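Local coordinates for PpBBE-like 1 D396N (Physcomitrella patens subsp. patens, PDB 6EO5), which is a variant of an enzyme that oxidises cellobiose with a bound FAD, a berberine bridge enzyme homologue of the VAO flavoprotein family, at residues A[223-228]-A[251-256]; A[361-366]-A[409-414]. All coordinates share one frame; numbering follows the deposited sequence.

Overall arrangement
Contacts 1 and 2 both involve the seven-stranded antiparallel sheet that, in enzymes of this family, belongs to the substrate domain. Contact 1 joins two strands with one strand between them; contact 2 fixes a helix to the sheet. Their centres are 23 Å apart, but strands 253-259 and 361-367 are direct neighbours, and Ala-256 CB of contact 1 lies 3.5 Å from Tyr-365 O of contact 2. Phe-225, Ile-253, Ala-255 and Phe-363 share the helix-covered face. The side chains of Ala-255 and Phe-363 lie about 13 Å and about 14 Å from the bound FAD.

Contact 1: residues A[223-228]-A[251-256]; sequences THFKYR and AEISAA
Strand segments 223-228 and 251-256 run in roughly the same direction, closest at Phe-225 and Ala-255, whose CA atoms are 9.1 Å apart, about twice the spacing of adjacent strands. Strand 264-271 fills the interval, antiparallel to both, so the segments share no backbone hydrogen bond and meet through side chains alone. Phe-225 makes the reach. A chi1 of 58° tucks its CG over the backbone, and from there the ring extends across the middle strand, where the backbone partner of Phe-225 is Gly-269, a residue with no side chain to block the way. The far end of the ring does the touching. CZ comes to 4.1 Å from CG2 of Ile-253, which lies at the ring edge, near its plane; the two side chains are nearly perpendicular to each other. CG2 is the branch of Ile-253 set anti to the backbone N, while CG1 (chi1 -74°) carries the other arm to CD1, 4.3 Å from CE1 of Phe-225. Beyond Ile-253, the methyl of Ala-255 is directed at the Phe-225 strand, and its CB meets CZ obliquely at a looser 4.5 Å. Helix 279-288 packs on the same face through Leu-281 against Ile-253, and Leu-278, just before it, touches Phe-225. Ile-253 O receives a hydrogen bond from Arg-161 NH1. All three touching residues are buried, and only carbon atoms meet. With no polar bond to set direction, the bridge rests on shape and the exclusion of water: one long aromatic side chain spans a strand to reach a branched methyl and a small one, a contact between next-nearest strands on one face of an antiparallel sheet.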
loop_
_atom_site.group_PDB
_atom_site.type_symbol
_atom_site.label_atom_id
_atom_site.label_comp_id
_atom_site.label_asym_id
_atom_site.label_seq_id
_atom_site.Cartn_x
_atom_site.Cartn_y
_atom_site.Cartn_z
ATOM N N THR A 223 18.486 -12.496 5.472
ATOM C CA THR A 223 19.633 -11.619 5.279
ATOM C C THR A 223 19.188 -10.296 4.670
ATOM O O THR A 223 18.509 -10.264 3.634
ATOM C CB THR A 223 20.688 -12.278 4.388
ATOM O OG1 THR A 223 21.075 -13.527 4.964
ATOM C CG2 THR A 223 21.910 -11.380 4.251
ATOM N N HIS A 224 19.582 -9.209 5.312
ATOM C CA HIS A 224 19.265 -7.864 4.874
ATOM C C HIS A 224 20.513 -7.246 4.254
ATOM O O HIS A 224 21.602 -7.336 4.826
ATOM C CB HIS A 224 18.763 -7.034 6.060
ATOM C CG HIS A 224 18.627 -5.578 5.760
ATOM N ND1 HIS A 224 19.549 -4.644 6.179
ATOM C CD2 HIS A 224 17.685 -4.894 5.069
ATOM C CE1 HIS A 224 19.177 -3.446 5.763
ATOM N NE2 HIS A 224 18.050 -3.570 5.086
ATOM N N PHE A 225 20.365 -6.634 3.084
ATOM C CA PHE A 225 21.485 -5.956 2.449
ATOM C C PHE A 225 21.061 -4.574 1.979
ATOM O O PHE A 225 19.894 -4.343 1.649
ATOM C CB PHE A 225 22.056 -6.755 1.271
ATOM C CG PHE A 225 21.056 -7.070 0.187
ATOM C CD1 PHE A 225 20.260 -8.206 0.271
ATOM C CD2 PHE A 225 20.946 -6.253 -0.939
ATOM C CE1 PHE A 225 19.360 -8.519 -0.734
ATOM C CE2 PHE A 225 20.039 -6.549 -1.954
ATOM C CZ PHE A 225 19.246 -7.687 -1.853
ATOM N N LYS A 226 22.024 -3.654 1.962
ATOM C CA LYS A 226 21.789 -2.318 1.440
ATOM C C LYS A 226 23.119 -1.752 0.966
ATOM O O LYS A 226 24.099 -1.736 1.720
ATOM C CB LYS A 226 21.142 -1.422 2.495
ATOM C CG LYS A 226 20.829 -0.006 2.032
ATOM C CD LYS A 226 19.764 0.622 2.923
ATOM C CE LYS A 226 19.564 2.099 2.613
ATOM N NZ LYS A 226 18.387 2.656 3.334
ATOM N N TYR A 227 23.158 -1.328 -0.294
ATOM C CA TYR A 227 24.339 -0.722 -0.898
ATOM C C TYR A 227 23.967 0.698 -1.287
ATOM O O TYR A 227 23.025 0.905 -2.060
ATOM C CB TYR A 227 24.822 -1.527 -2.109
ATOM C CG TYR A 227 24.940 -3.008 -1.821
ATOM C CD1 TYR A 227 25.941 -3.499 -0.985
ATOM C CD2 TYR A 227 24.038 -3.915 -2.357
ATOM C CE1 TYR A 227 26.043 -4.847 -0.704
ATOM C CE2 TYR A 227 24.136 -5.272 -2.081
ATOM C CZ TYR A 227 25.145 -5.731 -1.252
ATOM O OH TYR A 227 25.255 -7.075 -0.973
ATOM N N ARG A 228 24.717 1.669 -0.766
ATOM C CA ARG A 228 24.328 3.071 -0.767
ATOM C C ARG A 228 25.444 3.930 -1.356
ATOM O O ARG A 228 26.627 3.625 -1.180
ATOM C CB ARG A 228 23.994 3.493 0.675
ATOM C CG ARG A 228 23.478 4.876 0.824
ATOM C CD ARG A 228 22.800 5.062 2.174
ATOM N NE ARG A 228 22.355 6.453 2.313
ATOM C CZ ARG A 228 21.503 6.886 3.238
ATOM N NH1 ARG A 228 20.977 6.032 4.120
ATOM N NH2 ARG A 228 21.172 8.176 3.270
ATOM N N ALA A 251 13.384 -15.662 -6.674
ATOM C CA ALA A 251 12.256 -15.273 -5.836
ATOM C C ALA A 251 12.619 -15.112 -4.369
ATOM O O ALA A 251 11.901 -14.404 -3.652
ATOM C CB ALA A 251 11.123 -16.291 -5.963
ATOM N N GLU A 252 13.701 -15.747 -3.897
ATOM C CA GLU A 252 14.078 -15.610 -2.490
ATOM C C GLU A 252 14.559 -14.205 -2.137
ATOM O O GLU A 252 14.781 -13.934 -0.953
ATOM C CB GLU A 252 15.160 -16.628 -2.108
ATOM C CG GLU A 252 14.710 -18.082 -2.077
ATOM C CD GLU A 252 14.393 -18.632 -3.453
ATOM O OE1 GLU A 252 15.046 -18.214 -4.434
ATOM O OE2 GLU A 252 13.478 -19.474 -3.552
ATOM N N ILE A 253 14.694 -13.305 -3.115
ATOM C CA ILE A 253 15.125 -11.928 -2.892
ATOM C C ILE A 253 14.016 -10.974 -3.329
ATOM O O ILE A 253 13.442 -11.125 -4.414
ATOM C CB ILE A 253 16.433 -11.620 -3.647
ATOM C CG1 ILE A 253 17.621 -12.288 -2.950
ATOM C CG2 ILE A 253 16.642 -10.122 -3.786
ATOM C CD1 ILE A 253 18.958 -11.864 -3.483
ATOM N N SER A 254 13.719 -9.996 -2.485
ATOM C CA SER A 254 12.879 -8.860 -2.837
ATOM C C SER A 254 13.700 -7.603 -2.596
ATOM O O SER A 254 14.250 -7.424 -1.507
ATOM C CB SER A 254 11.594 -8.812 -2.004
ATOM O OG SER A 254 10.696 -9.850 -2.351
ATOM N N ALA A 255 13.798 -6.742 -3.602
ATOM C CA ALA A 255 14.663 -5.581 -3.499
ATOM C C ALA A 255 13.945 -4.366 -4.047
ATOM O O ALA A 255 12.988 -4.474 -4.816
ATOM C CB ALA A 255 15.992 -5.773 -4.248
ATOM N N ALA A 256 14.430 -3.202 -3.638
ATOM C CA ALA A 256 13.931 -1.922 -4.103
ATOM C C ALA A 256 15.121 -1.006 -4.309
ATOM O O ALA A 256 16.083 -1.051 -3.538
ATOM C CB ALA A 256 12.948 -1.291 -3.111
#

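Contact 2: residues A[361-366]-A[409-414]; sequences AYFIYN and TSYITR
Where helix 405-420 packs on the seven-stranded antiparallel sheet, Ala-361 and Phe-363 of strand 361-367 meet Tyr-411 and Ile-412. The segment axes approach to 10.9 Å with their directions 28° apart, so helix and strand run nearly aligned. Tyr-411, its CG anti to the backbone N (chi1 163°), comes down from the helix and presents a ring edge to Ala-361, whose CB lies in the ring plane 3.6 Å from CE2. Phe-363 reaches up from the strand to meet it, and its CZ is 3.8 Å from Tyr-411 OH, which sits at the edge of the phenylalanine ring. That hydroxyl is hydrogen-bonded to Met-355 O, so its polar demand is met beside an apolar neighbour. As is usual where a helix covers a sheet, alternate strand residues fill the interface. Ile-412 lies alongside Phe-363, pointing the other way, and brings CD1 to the Phe-363 ring obliquely, 3.7 Å from CE2, while Tyr-415, one helical turn on from Tyr-411, brings a further ring against Phe-363. A serine in place of Phe-363 would probably leave a gap between strand and helix, with Ile-412 CD1 and the Tyr-411 ring end deprived of an apolar partner.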
loop_
_atom_site.group_PDB
_atom_site.type_symbol
_atom_site.label_atom_id
_atom_site.label_comp_id
_atom_site.label_asym_id
_atom_site.label_seq_id
_atom_site.Cartn_x
_atom_site.Cartn_y
_atom_site.Cartn_z
ATOM N N ALA A 361 12.342 15.673 -3.043
ATOM C CA ALA A 361 11.568 14.572 -3.607
ATOM C C ALA A 361 12.348 13.268 -3.433
ATOM O O ALA A 361 13.539 13.274 -3.105
ATOM C CB ALA A 361 11.263 14.808 -5.085
ATOM N N TYR A 362 11.675 12.137 -3.664
ATOM C CA TYR A 362 12.376 10.859 -3.703
ATOM C C TYR A 362 11.653 9.886 -4.631
ATOM O O TYR A 362 10.510 10.109 -5.037
ATOM C CB TYR A 362 12.557 10.273 -2.300
ATOM C CG TYR A 362 11.285 9.989 -1.546
ATOM C CD1 TYR A 362 10.671 8.754 -1.634
ATOM C CD2 TYR A 362 10.724 10.938 -0.712
ATOM C CE1 TYR A 362 9.509 8.488 -0.929
ATOM C CE2 TYR A 362 9.568 10.683 -0.005
ATOM C CZ TYR A 362 8.956 9.460 -0.116
ATOM O OH TYR A 362 7.800 9.181 0.596
ATOM N N PHE A 363 12.358 8.803 -4.981
ATOM C CA PHE A 363 11.944 7.870 -6.033
ATOM C C PHE A 363 12.378 6.453 -5.670
ATOM O O PHE A 363 13.571 6.207 -5.446
ATOM C CB PHE A 363 12.536 8.300 -7.378
ATOM C CG PHE A 363 12.198 9.718 -7.742
ATOM C CD1 PHE A 363 12.969 10.777 -7.266
ATOM C CD2 PHE A 363 11.081 10.005 -8.523
ATOM C CE1 PHE A 363 12.636 12.098 -7.569
ATOM C CE2 PHE A 363 10.759 11.325 -8.836
ATOM C CZ PHE A 363 11.539 12.365 -8.359
ATOM N N ILE A 364 11.418 5.522 -5.620
ATOM C CA ILE A 364 11.633 4.167 -5.118
ATOM C C ILE A 364 11.090 3.178 -6.145
ATOM O O ILE A 364 9.971 3.346 -6.640
ATOM C CB ILE A 364 10.949 3.964 -3.749
ATOM C CG1 ILE A 364 11.475 4.967 -2.728
ATOM C CG2 ILE A 364 11.093 2.518 -3.226
ATOM C CD1 ILE A 364 10.794 4.846 -1.394
ATOM N N TYR A 365 11.865 2.126 -6.436
ATOM C CA TYR A 365 11.569 1.184 -7.517
ATOM C C TYR A 365 11.437 -0.210 -6.919
ATOM O O TYR A 365 12.449 -0.837 -6.590
ATOM C CB TYR A 365 12.667 1.213 -8.581
ATOM C CG TYR A 365 12.998 2.595 -9.122
ATOM C CD1 TYR A 365 13.713 3.514 -8.358
ATOM C CD2 TYR A 365 12.622 2.974 -10.407
ATOM C CE1 TYR A 365 14.025 4.777 -8.857
ATOM C CE2 TYR A 365 12.937 4.235 -10.913
ATOM C CZ TYR A 365 13.637 5.131 -10.131
ATOM O OH TYR A 365 13.963 6.382 -10.621
ATOM N N ASN A 366 10.206 -0.701 -6.774
ATOM C CA ASN A 366 9.966 -2.036 -6.224
ATOM C C ASN A 366 10.096 -3.075 -7.325
ATOM O O ASN A 366 9.420 -2.975 -8.351
ATOM C CB ASN A 366 8.581 -2.132 -5.599
ATOM C CG ASN A 366 8.442 -1.284 -4.374
ATOM O OD1 ASN A 366 9.435 -0.879 -3.777
ATOM N ND2 ASN A 366 7.200 -1.012 -3.980
ATOM N N THR A 409 4.128 20.176 -7.206
ATOM C CA THR A 409 3.141 19.380 -7.927
ATOM C C THR A 409 3.442 19.359 -9.418
ATOM O O THR A 409 3.305 18.319 -10.072
ATOM C CB THR A 409 1.735 19.925 -7.661
ATOM O OG1 THR A 409 1.441 19.817 -6.265
ATOM C CG2 THR A 409 0.699 19.150 -8.432
ATOM N N SER A 410 3.845 20.504 -9.973
ATOM C CA SER A 410 4.227 20.553 -11.379
ATOM C C SER A 410 5.495 19.756 -11.629
ATOM O O SER A 410 5.618 19.085 -12.657
ATOM C CB SER A 410 4.419 22.000 -11.807
ATOM O OG SER A 410 3.163 22.564 -12.106
ATOM N N TYR A 411 6.448 19.825 -10.699
ATOM C CA TYR A 411 7.698 19.090 -10.839
ATOM C C TYR A 411 7.448 17.591 -10.949
ATOM O O TYR A 411 7.937 16.939 -11.876
ATOM C CB TYR A 411 8.604 19.419 -9.659
ATOM C CG TYR A 411 9.742 18.466 -9.441
ATOM C CD1 TYR A 411 10.801 18.394 -10.340
ATOM C CD2 TYR A 411 9.782 17.657 -8.309
ATOM C CE1 TYR A 411 11.855 17.528 -10.129
ATOM C CE2 TYR A 411 10.831 16.790 -8.085
ATOM C CZ TYR A 411 11.862 16.730 -9.000
ATOM O OH TYR A 411 12.903 15.868 -8.782
ATOM N N ILE A 412 6.650 17.032 -10.039
ATOM C CA ILE A 412 6.475 15.584 -10.049
ATOM C C ILE A 412 5.563 15.137 -11.190
ATOM O O ILE A 412 5.635 13.976 -11.624
ATOM C CB ILE A 412 5.965 15.090 -8.679
ATOM C CG1 ILE A 412 6.358 13.634 -8.477
ATOM C CG2 ILE A 412 4.463 15.272 -8.546
ATOM C CD1 ILE A 412 7.817 13.437 -8.089
ATOM N N THR A 413 4.726 16.034 -11.709
ATOM C CA THR A 413 3.891 15.687 -12.854
ATOM C C THR A 413 4.672 15.763 -14.165
ATOM O O THR A 413 4.479 14.923 -15.055
ATOM C CB THR A 413 2.668 16.600 -12.890
ATOM O OG1 THR A 413 1.875 16.338 -11.725
ATOM C CG2 THR A 413 1.842 16.354 -14.140
ATOM N N ARG A 414 5.550 16.759 -14.304
ATOM C CA ARG A 414 6.505 16.757 -15.407
ATOM C C ARG A 414 7.309 15.465 -15.418
ATOM O O ARG A 414 7.486 14.834 -16.468
ATOM C CB ARG A 414 7.452 17.945 -15.284
ATOM C CG ARG A 414 6.905 19.269 -15.705
ATOM C CD ARG A 414 8.017 20.292 -15.621
ATOM N NE ARG A 414 8.298 20.743 -14.254
ATOM C CZ ARG A 414 7.905 21.924 -13.765
ATOM N NH1 ARG A 414 7.221 22.773 -14.550
ATOM N NH2 ARG A 414 8.201 22.261 -12.499
#